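Local coordinates for uncharacterized protein (Bacteroides ovatus, PDB 3NQK), which is of unknown function but combines an N-terminal region probably of the E-set type with a BT_3044-like C-terminal region, both rich in beta strand, at residues Lys212-Lys217 and Gly283-Glu288; Glu74-Ser77 and Glu82-Tyr85. All coordinates share one frame; numbering follows the deposited sequence.

Contact 1: residues Lys212-Lys217 and Gly283-Glu288; sequences KDMRKK and GGSGTE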
ATOM      1  N   LYS A 212     -24.903 -21.439 -18.076  1.00 45.10           N
ATOM      2  CA  LYS A 212     -25.284 -20.370 -17.124  1.00 46.31           C
ATOM      3  C   LYS A 212     -26.744 -20.409 -16.745  1.00 46.51           C
ATOM      4  O   LYS A 212     -27.082 -20.267 -15.586  1.00 46.27           O
ATOM      5  CB  LYS A 212     -24.946 -18.988 -17.689  1.00 47.51           C
ATOM      6  CG  LYS A 212     -23.438 -18.643 -17.676  1.00 54.05           C
ATOM      7  CD  LYS A 212     -23.140 -17.380 -18.517  1.00 60.02           C
ATOM      8  CE  LYS A 212     -21.640 -17.142 -18.672  1.00 65.31           C
ATOM      9  NZ  LYS A 212     -21.335 -16.189 -19.795  1.00 64.86           N
ATOM     10  N   ASP A 213     -27.615 -20.585 -17.721  1.00 48.88           N
ATOM     11  CA  ASP A 213     -29.058 -20.582 -17.444  1.00 52.23           C
ATOM     12  C   ASP A 213     -29.438 -21.609 -16.373  1.00 49.69           C
ATOM     13  O   ASP A 213     -30.383 -21.400 -15.604  1.00 50.73           O
ATOM     14  CB  ASP A 213     -29.862 -20.836 -18.722  1.00 55.13           C
ATOM     15  CG  ASP A 213     -30.057 -19.589 -19.541  1.00 62.75           C
ATOM     16  OD1 ASP A 213     -30.036 -18.472 -18.953  1.00 74.10           O
ATOM     17  OD2 ASP A 213     -30.276 -19.719 -20.767  1.00 74.39           O
HETATM   18  N   MSE A 214     -28.695 -22.695 -16.315  1.00 46.46           N
HETATM   19  CA  MSE A 214     -28.952 -23.731 -15.336  0.50 45.75           C
HETATM   20  C   MSE A 214     -28.148 -23.541 -14.069  1.00 44.81           C
HETATM   21  O   MSE A 214     -28.659 -23.744 -12.962  1.00 44.95           O
HETATM   22  CB  MSE A 214     -28.649 -25.081 -15.934  0.50 46.36           C
HETATM   23  CG  MSE A 214     -29.739 -25.564 -16.807  0.50 45.61           C
HETATM   24 SE   MSE A 214     -29.125 -26.686 -18.172  0.38 48.13          SE
HETATM   25  CE  MSE A 214     -30.862 -27.477 -18.618  0.50 63.07           C
ATOM     26  N   ARG A 215     -26.905 -23.102 -14.199  1.00 42.07           N
ATOM     27  CA  ARG A 215     -26.071 -23.002 -12.999  1.00 42.17           C
ATOM     28  C   ARG A 215     -26.613 -21.963 -12.005  1.00 40.36           C
ATOM     29  O   ARG A 215     -26.528 -22.160 -10.804  1.00 38.86           O
ATOM     30  CB  ARG A 215     -24.565 -22.797 -13.334  1.00 39.53           C
ATOM     31  CG  ARG A 215     -24.040 -21.429 -13.182  1.00 42.78           C
ATOM     32  CD  ARG A 215     -22.491 -21.428 -13.169  1.00 35.99           C
ATOM     33  NE  ARG A 215     -21.907 -21.643 -14.504  1.00 36.25           N
ATOM     34  CZ  ARG A 215     -21.115 -20.772 -15.146  1.00 38.83           C
ATOM     35  NH1 ARG A 215     -20.761 -19.619 -14.578  1.00 36.47           N
ATOM     36  NH2 ARG A 215     -20.632 -21.083 -16.340  1.00 50.39           N
ATOM     37  N   LYS A 216     -27.262 -20.924 -12.502  1.00 39.83           N
ATOM     38  CA  LYS A 216     -27.780 -19.901 -11.616  1.00 41.50           C
ATOM     39  C   LYS A 216     -28.819 -20.483 -10.669  1.00 41.01           C
ATOM     40  O   LYS A 216     -28.984 -20.011  -9.552  1.00 42.14           O
ATOM     41  CB  LYS A 216     -28.357 -18.682 -12.407  1.00 43.86           C
ATOM     42  CG  LYS A 216     -29.626 -18.936 -13.251  1.00 50.12           C
ATOM     43  CD  LYS A 216     -30.125 -17.588 -13.931  1.00 58.90           C
ATOM     44  CE  LYS A 216     -31.187 -17.839 -15.044  1.00 65.65           C
ATOM     45  N   LYS A 217     -29.455 -21.557 -11.086  1.00 40.93           N
ATOM     46  CA  LYS A 217     -30.507 -22.154 -10.289  1.00 40.36           C
ATOM     47  C   LYS A 217     -30.001 -22.822  -9.010  1.00 37.92           C
ATOM     48  O   LYS A 217     -30.746 -22.984  -8.077  1.00 40.34           O
ATOM     49  CB  LYS A 217     -31.328 -23.129 -11.150  1.00 42.27           C
ATOM     50  CG  LYS A 217     -32.272 -22.377 -12.146  1.00 45.84           C
ATOM     51  CD  LYS A 217     -33.085 -23.303 -13.048  1.00 58.27           C
ATOM     52  CE  LYS A 217     -34.160 -22.507 -13.839  1.00 63.60           C
ATOM     53  NZ  LYS A 217     -35.009 -21.628 -12.925  1.00 63.24           N
ATOM     54  N   GLY A 283     -29.011 -33.808 -17.314  1.00 50.18           N
ATOM     55  CA  GLY A 283     -29.286 -34.390 -18.625  1.00 55.25           C
ATOM     56  C   GLY A 283     -29.026 -33.431 -19.760  1.00 59.31           C
ATOM     57  O   GLY A 283     -29.033 -33.820 -20.929  1.00 60.16           O
ATOM     58  N   GLY A 284     -28.785 -32.175 -19.420  1.00 64.40           N
ATOM     59  CA  GLY A 284     -28.565 -31.155 -20.414  1.00 68.41           C
ATOM     60  C   GLY A 284     -29.738 -30.209 -20.495  1.00 72.56           C
ATOM     61  O   GLY A 284     -30.783 -30.420 -19.843  1.00 73.05           O
ATOM     62  N   SER A 285     -29.584 -29.180 -21.321  1.00 76.73           N
ATOM     63  CA  SER A 285     -30.581 -28.117 -21.442  1.00 78.19           C
ATOM     64  C   SER A 285     -31.860 -28.600 -22.132  1.00 78.27           C
ATOM     65  O   SER A 285     -31.809 -29.362 -23.111  1.00 78.16           O
ATOM     66  CB  SER A 285     -29.988 -26.920 -22.202  1.00 79.29           C
ATOM     67  OG  SER A 285     -30.740 -25.747 -21.962  1.00 81.08           O
ATOM     68  N   GLY A 286     -33.002 -28.198 -21.570  1.00 77.12           N
ATOM     69  CA  GLY A 286     -34.298 -28.477 -22.162  1.00 78.35           C
ATOM     70  C   GLY A 286     -34.747 -29.929 -22.093  1.00 78.34           C
ATOM     71  O   GLY A 286     -35.631 -30.346 -22.853  1.00 78.77           O
ATOM     72  N   THR A 287     -34.133 -30.711 -21.204  1.00 76.59           N
ATOM     73  CA  THR A 287     -34.546 -32.108 -21.005  1.00 75.02           C
ATOM     74  C   THR A 287     -34.960 -32.285 -19.570  1.00 71.16           C
ATOM     75  O   THR A 287     -34.268 -31.823 -18.658  1.00 68.68           O
ATOM     76  CB  THR A 287     -33.402 -33.125 -21.316  1.00 75.67           C
ATOM     77  OG1 THR A 287     -32.473 -32.565 -22.266  1.00 74.28           O
ATOM     78  CG2 THR A 287     -33.993 -34.447 -21.855  1.00 74.42           C
ATOM     79  N   GLU A 288     -36.111 -32.905 -19.358  1.00 67.72           N
ATOM     80  CA  GLU A 288     -36.556 -33.188 -18.013  1.00 64.51           C
ATOM     81  C   GLU A 288     -36.037 -34.552 -17.602  1.00 61.50           C
ATOM     82  O   GLU A 288     -36.191 -35.530 -18.329  1.00 63.68           O
ATOM     83  CB  GLU A 288     -38.075 -33.120 -17.907  1.00 65.24           C
ATOM     84  CG  GLU A 288     -38.615 -31.714 -17.599  1.00 70.12           C
ATOM     85  CD  GLU A 288     -40.123 -31.703 -17.344  1.00 73.64           C
ATOM     86  OE1 GLU A 288     -40.889 -32.042 -18.270  1.00 78.74           O
ATOM     87  OE2 GLU A 288     -40.537 -31.331 -16.228  1.00 70.24           O
TER
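Met-214 and Ser-285 mark the closest backbone approach, 7.7 Å from CA to CA, where the short helix 212-215 faces a type II beta turn running from Gly-284 to Thr-287. Ser-285 and Gly-286 take the two central turn positions, and the positive phi of Gly-286 is what this turn type needs there. The turn belongs to the long loop joining strands 264-279 and 292-307 of the C-terminal sheet.

One side chain bridges the gap. Met-214, present as selenomethionine, has CG anti to its carbonyl carbon (chi1 -79°) and an extended chain beyond, which carries selenium and the terminal methyl straight out from the helix to the loop. Met-214 SE lies 3.9 Å from Ser-285 CA, with CB of the serine a little farther off, so the selenium rests alongside that residue. Two conformers of Met-214 were deposited; in the one described, CE ends beside Gly-284 O and Ser-285, but its approach to Ser-285 CA is too short to be real and the methyl position is doubtful. The same side chain also touches Thr-281, on the way into the loop. Within the turn, Thr-287 OG1 gives a weak hydrogen bond to Ser-285 O.

No hydrogen bond or salt bridge crosses between the segments. Helix and loop meet at the surface through van der Waals contact of a single long, flexible side chain, so the contact rests on shape and dispersion alone, with no directional bond to fix how helix and loop sit.

Contact 2: residues Glu74-Ser77 and Glu82-Tyr85; sequences ERFS and ELWY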
ATOM      1  N   GLU A  74     -10.920 -17.050 -29.294  1.00 54.60           N
ATOM      2  CA  GLU A  74      -9.599 -17.606 -29.384  1.00 58.52           C
ATOM      3  C   GLU A  74      -9.343 -18.577 -28.238  1.00 56.55           C
ATOM      4  O   GLU A  74      -8.804 -19.648 -28.440  1.00 56.87           O
ATOM      5  CB  GLU A  74      -8.545 -16.479 -29.364  1.00 60.99           C
ATOM      6  CG  GLU A  74      -7.161 -16.904 -29.850  1.00 70.48           C
ATOM      7  CD  GLU A  74      -7.172 -17.411 -31.297  1.00 85.12           C
ATOM      8  OE1 GLU A  74      -8.055 -16.977 -32.084  1.00 95.04           O
ATOM      9  OE2 GLU A  74      -6.302 -18.242 -31.643  1.00 87.19           O
ATOM     10  N   ARG A  75      -9.767 -18.218 -27.049  1.00 54.89           N
ATOM     11  CA  ARG A  75      -9.431 -19.006 -25.897  1.00 56.06           C
ATOM     12  C   ARG A  75     -10.427 -20.148 -25.683  1.00 54.82           C
ATOM     13  O   ARG A  75     -10.029 -21.266 -25.406  1.00 55.32           O
ATOM     14  CB  ARG A  75      -9.337 -18.120 -24.639  1.00 55.13           C
ATOM     15  CG  ARG A  75      -8.227 -18.555 -23.633  1.00 62.59           C
ATOM     16  CD  ARG A  75      -8.353 -20.075 -23.219  1.00 72.77           C
ATOM     17  NE  ARG A  75      -7.449 -20.441 -22.118  1.00 68.38           N
ATOM     18  N   PHE A  76     -11.713 -19.871 -25.847  1.00 53.05           N
ATOM     19  CA  PHE A  76     -12.739 -20.863 -25.510  1.00 50.25           C
ATOM     20  C   PHE A  76     -13.480 -21.445 -26.708  1.00 48.52           C
ATOM     21  O   PHE A  76     -14.153 -22.456 -26.570  1.00 48.41           O
ATOM     22  CB  PHE A  76     -13.739 -20.256 -24.557  1.00 49.93           C
ATOM     23  CG  PHE A  76     -13.117 -19.570 -23.396  1.00 49.27           C
ATOM     24  CD1 PHE A  76     -12.389 -20.291 -22.457  1.00 49.05           C
ATOM     25  CD2 PHE A  76     -13.272 -18.196 -23.215  1.00 46.70           C
ATOM     26  CE1 PHE A  76     -11.809 -19.655 -21.361  1.00 44.65           C
ATOM     27  CE2 PHE A  76     -12.698 -17.549 -22.115  1.00 41.63           C
ATOM     28  CZ  PHE A  76     -11.975 -18.279 -21.188  1.00 44.08           C
ATOM     29  N   SER A  77     -13.375 -20.791 -27.869  1.00 47.48           N
ATOM     30  CA  SER A  77     -14.095 -21.219 -29.110  1.00 48.27           C
ATOM     31  C   SER A  77     -15.546 -20.804 -29.064  1.00 47.22           C
ATOM     32  O   SER A  77     -16.074 -20.518 -28.011  1.00 42.66           O
ATOM     33  CB  SER A  77     -14.020 -22.745 -29.330  1.00 49.53           C
ATOM     34  OG  SER A  77     -15.168 -23.411 -28.779  1.00 44.55           O
ATOM     35  N   GLU A  82     -20.358 -20.793 -22.308  1.00 45.90           N
ATOM     36  CA  GLU A  82     -20.452 -20.834 -20.866  1.00 45.30           C
ATOM     37  C   GLU A  82     -19.125 -20.393 -20.180  1.00 43.66           C
ATOM     38  O   GLU A  82     -19.143 -19.891 -19.055  1.00 46.88           O
ATOM     39  CB  GLU A  82     -20.896 -22.236 -20.369  1.00 46.12           C
ATOM     40  CG  GLU A  82     -19.864 -23.368 -20.519  1.00 46.11           C
ATOM     41  CD  GLU A  82     -19.891 -24.027 -21.888  1.00 53.43           C
ATOM     42  OE1 GLU A  82     -20.671 -23.573 -22.759  1.00 48.78           O
ATOM     43  OE2 GLU A  82     -19.128 -25.010 -22.088  1.00 52.25           O
ATOM     44  N   LEU A  83     -18.003 -20.536 -20.879  1.00 41.28           N
ATOM     45  CA  LEU A  83     -16.701 -20.140 -20.330  1.00 41.14           C
ATOM     46  C   LEU A  83     -16.301 -18.706 -20.728  1.00 42.30           C
ATOM     47  O   LEU A  83     -15.241 -18.234 -20.343  1.00 45.64           O
ATOM     48  CB  LEU A  83     -15.608 -21.086 -20.810  1.00 41.50           C
ATOM     49  CG  LEU A  83     -15.735 -22.577 -20.518  1.00 45.28           C
ATOM     50  CD1 LEU A  83     -14.528 -23.328 -21.123  1.00 36.98           C
ATOM     51  CD2 LEU A  83     -15.840 -22.839 -19.033  1.00 37.95           C
ATOM     52  N   TRP A  84     -17.139 -18.036 -21.507  1.00 41.84           N
ATOM     53  CA  TRP A  84     -16.799 -16.707 -22.043  1.00 42.19           C
ATOM     54  C   TRP A  84     -16.762 -15.624 -20.989  1.00 41.95           C
ATOM     55  O   TRP A  84     -17.497 -15.659 -20.008  1.00 42.42           O
ATOM     56  CB  TRP A  84     -17.818 -16.284 -23.099  1.00 43.62           C
ATOM     57  CG  TRP A  84     -17.585 -16.825 -24.433  1.00 43.72           C
ATOM     58  CD1 TRP A  84     -17.049 -18.035 -24.743  1.00 38.51           C
ATOM     59  CD2 TRP A  84     -18.006 -16.246 -25.659  1.00 56.86           C
ATOM     60  NE1 TRP A  84     -17.050 -18.217 -26.092  1.00 42.24           N
ATOM     61  CE2 TRP A  84     -17.643 -17.136 -26.684  1.00 55.64           C
ATOM     62  CE3 TRP A  84     -18.634 -15.036 -26.000  1.00 67.78           C
ATOM     63  CZ2 TRP A  84     -17.872 -16.860 -28.034  1.00 69.31           C
ATOM     64  CZ3 TRP A  84     -18.857 -14.755 -27.343  1.00 74.43           C
ATOM     65  CH2 TRP A  84     -18.474 -15.661 -28.343  1.00 76.90           C
ATOM     66  N   TYR A  85     -15.938 -14.626 -21.236  1.00 41.71           N
ATOM     67  CA  TYR A  85     -15.943 -13.433 -20.441  1.00 40.48           C
ATOM     68  C   TYR A  85     -17.113 -12.557 -20.896  1.00 41.95           C
ATOM     69  O   TYR A  85     -17.533 -12.623 -22.046  1.00 43.24           O
ATOM     70  CB  TYR A  85     -14.640 -12.685 -20.616  1.00 38.64           C
ATOM     71  CG  TYR A  85     -13.446 -13.415 -20.086  1.00 36.76           C
ATOM     72  CD1 TYR A  85     -13.266 -13.581 -18.732  1.00 31.06           C
ATOM     73  CD2 TYR A  85     -12.466 -13.901 -20.941  1.00 40.74           C
ATOM     74  CE1 TYR A  85     -12.158 -14.241 -18.228  1.00 36.76           C
ATOM     75  CE2 TYR A  85     -11.344 -14.553 -20.447  1.00 40.20           C
ATOM     76  CZ  TYR A  85     -11.200 -14.716 -19.084  1.00 40.09           C
ATOM     77  OH  TYR A  85     -10.091 -15.350 -18.576  1.00 43.49           O
TER
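Ser-77 O receives the indole N-H of Trp-84 in a nearly straight hydrogen bond, Trp-84 NE1 to Ser-77 O 3.2 Å with 167° at the hydrogen. The oxygen sits in the indole plane, while the donor stands somewhat tilted from the carbonyl plane. This is the C-terminal end of helix 65-76: Ser-77 leaves the helix with positive phi, and the chain folds back through a short 3-10 segment against the last turn. The surrounding region is assigned to the E-set clan, consistent with an immunoglobulin-like beta domain carrying this helix between strands 57-63 and 86-87.

Phe-76 fills the angle between helix and returning chain. A chi1 of -49° sets its CG beside the backbone N and brings the ring up against Leu-83. Over one face come Leu-83 O, 3.2 Å from Phe-76 CE2, and Leu-83 CB, a CH-pi contact 4.0 Å from the ring centroid. Arg-75 CB covers the opposite face. Tyr-85 arrives at the edge of the Phe-76 ring, Tyr-85 CE2 3.7 Å from Phe-76 CE2, the two planes inclined at 59°. With an alanine in place of Phe-76, the space between Leu-83 and Arg-75 CB is likely to open, and Tyr-85 CE2 would probably lose the ring edge it packs against.

Lys-124 joins the cluster from outside the segments: NZ hydrogen-bonds Leu-83 O and makes a cation-pi contact with the ring of Tyr-85. The tyrosine is held at both ends, its OH bonded to Asp-24 and its backbone N to Asn-72 OD1 of the helix. The beta carbon of Phe-76 lies 4.0 Å from CD1 of Trp-84, the ring carbon bonded to NE1.

In the fold
From the N terminus, contact 2 comes first: once helix 65-76 ends, only four residues separate its two segments, so it closes a tight local loop just before strand 86-87. Contact 1 opens much later, in the C-terminal region, and closes a far longer loop of 65 intervening residues, more than half of them strand, that brings helix 212-215 to the connection between strands 264-279 and 292-307. The two are in series and neither nest nor cross. Their centres are 19 Å apart, yet they meet at the edges: Arg-215 NH2 makes a weak hydrogen bond to Glu-82 O, and Lys-212 packs beside Glu-82, linking the two family regions.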